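Local coordinates for phosphotransferase system, HPr-related proteins (Thermoanaerobacter tengcongensis, PDB 3LE5), which probably acts as a general, non-sugar-specific phosphocarrier in the phosphoenolpyruvate-dependent sugar phosphotransferase system, at residues I33-D38 against V61-E66. Numbering follows the deposited sequence.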
# COMPACT_ATOMS: atom_id res chain seq x y z
N ILE A 33 -6.24 -14.59 8.60
CA ILE A 33 -5.51 -13.72 9.51
C ILE A 33 -6.25 -12.38 9.64
O ILE A 33 -6.93 -11.95 8.71
CB ILE A 33 -4.05 -13.51 9.02
CG1 ILE A 33 -3.46 -14.83 8.55
CG2 ILE A 33 -3.19 -12.91 10.13
CD1 ILE A 33 -2.01 -14.74 8.17
N TRP A 34 -6.13 -11.76 10.82
CA TRP A 34 -6.76 -10.47 11.10
C TRP A 34 -5.80 -9.51 11.77
O TRP A 34 -4.89 -9.92 12.49
CB TRP A 34 -7.97 -10.62 12.02
CG TRP A 34 -8.96 -11.63 11.58
CD1 TRP A 34 -10.06 -11.42 10.81
CD2 TRP A 34 -8.95 -13.03 11.91
NE1 TRP A 34 -10.74 -12.60 10.63
CE2 TRP A 34 -10.08 -13.61 11.29
CE3 TRP A 34 -8.10 -13.86 12.66
CZ2 TRP A 34 -10.38 -14.97 11.41
CZ3 TRP A 34 -8.40 -15.21 12.77
CH2 TRP A 34 -9.53 -15.75 12.15
N VAL A 35 -6.02 -8.22 11.55
CA VAL A 35 -5.29 -7.18 12.27
C VAL A 35 -6.25 -6.19 12.91
O VAL A 35 -7.04 -5.53 12.23
CB VAL A 35 -4.29 -6.44 11.36
CG1 VAL A 35 -3.39 -5.55 12.20
CG2 VAL A 35 -3.46 -7.43 10.56
N GLU A 36 -6.19 -6.11 14.23
CA GLU A 36 -7.13 -5.34 15.01
C GLU A 36 -6.38 -4.20 15.69
O GLU A 36 -5.48 -4.42 16.49
CB GLU A 36 -7.79 -6.26 16.04
CG GLU A 36 -8.86 -5.63 16.91
CD GLU A 36 -9.38 -6.59 17.98
OE1 GLU A 36 -9.44 -7.81 17.69
OE2 GLU A 36 -9.72 -6.14 19.10
N LYS A 37 -6.75 -2.97 15.34
CA LYS A 37 -6.18 -1.80 16.01
C LYS A 37 -7.27 -0.94 16.59
O LYS A 37 -8.02 -0.30 15.85
CB LYS A 37 -5.33 -0.97 15.04
CG LYS A 37 -4.62 0.17 15.74
CD LYS A 37 -4.44 1.36 14.83
CE LYS A 37 -4.24 2.62 15.65
NZ LYS A 37 -4.23 3.84 14.79
N ASP A 38 -7.37 -0.92 17.92
CA ASP A 38 -8.38 -0.13 18.62
C ASP A 38 -9.78 -0.58 18.24
O ASP A 38 -10.64 0.25 17.89
CB ASP A 38 -8.20 1.37 18.34
N VAL A 61 -1.08 -3.28 17.92
CA VAL A 61 -2.22 -3.92 17.30
C VAL A 61 -2.29 -5.37 17.76
O VAL A 61 -1.31 -5.91 18.29
CB VAL A 61 -2.13 -3.91 15.76
CG1 VAL A 61 -2.09 -2.48 15.24
CG2 VAL A 61 -0.92 -4.70 15.29
N LYS A 62 -3.45 -5.98 17.57
CA LYS A 62 -3.66 -7.37 17.91
C LYS A 62 -3.62 -8.20 16.63
O LYS A 62 -4.43 -8.01 15.73
CB LYS A 62 -5.01 -7.54 18.62
CG LYS A 62 -5.10 -8.76 19.50
CD LYS A 62 -6.45 -8.86 20.18
CE LYS A 62 -7.53 -9.36 19.23
NZ LYS A 62 -8.77 -9.75 19.94
N LEU A 63 -2.64 -9.10 16.55
CA LEU A 63 -2.45 -9.99 15.40
C LEU A 63 -3.03 -11.37 15.66
O LEU A 63 -2.53 -12.09 16.52
CB LEU A 63 -0.96 -10.18 15.12
CG LEU A 63 -0.23 -9.34 14.08
CD1 LEU A 63 1.21 -9.79 14.03
CD2 LEU A 63 -0.90 -9.51 12.73
N SER A 64 -4.06 -11.77 14.92
CA SER A 64 -4.61 -13.10 15.12
C SER A 64 -4.62 -13.93 13.85
O SER A 64 -4.70 -13.40 12.75
CB SER A 64 -6.00 -13.06 15.76
OG SER A 64 -6.92 -12.30 15.00
N ALA A 65 -4.52 -15.24 14.01
CA ALA A 65 -4.57 -16.18 12.90
C ALA A 65 -5.33 -17.42 13.35
O ALA A 65 -5.34 -17.75 14.53
CB ALA A 65 -3.17 -16.55 12.44
N GLU A 66 -5.96 -18.10 12.41
CA GLU A 66 -6.67 -19.34 12.69
C GLU A 66 -6.62 -20.24 11.46
O GLU A 66 -7.24 -19.96 10.44
CB GLU A 66 -8.12 -19.05 13.09
CG GLU A 66 -8.88 -20.25 13.64
CD GLU A 66 -10.07 -19.85 14.49
OE1 GLU A 66 -10.61 -18.74 14.26
OE2 GLU A 66 -10.46 -20.63 15.39
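W34 and E36 face S64 and K62 across two neighbouring antiparallel strands, 33-36 and 61-66. The strand axes come within 4.7 Å, their directions 163° apart. W34 and S64 form one hydrogen-bonded pair, E36 and K62 the next. Each pair has two N-H...O=C bonds, the shortest from K62 N to E36 O at 2.8 Å. I33-A65 and V35-L63 are the non-hydrogen-bonded pairs.

W34, E36, K62 and S64 share one face. The W34 indole leans across the partner strand because CG lies beside its own backbone N (chi1 -52°). W34 CE3 comes 3.0 Å from S64 OG, in an oblique approach. The ring edge at W34 CH2 meets E66 CB at 3.7 Å. With an alanine here, S64 and E66 CB would probably lose their contact with the ring, and K41 its cation-pi partner. E36 and K62 lie side by side, with a 3.0 Å salt bridge from K62 NZ to E36 OE1. I33, V35, L63 and A65 share the other face, where V35 CG2 meets L63 CD2 at 3.9 Å.

That apolar face packs on helices 18-27 and 70-82, consistent with the open-faced beta-sandwich of HPr. V35 and L63 touch F22. Strand 41-43 flanks 32-36. Beyond 61-65, a strand of the second subunit with V4 and T5 continues the sheet, possibly by strand exchange.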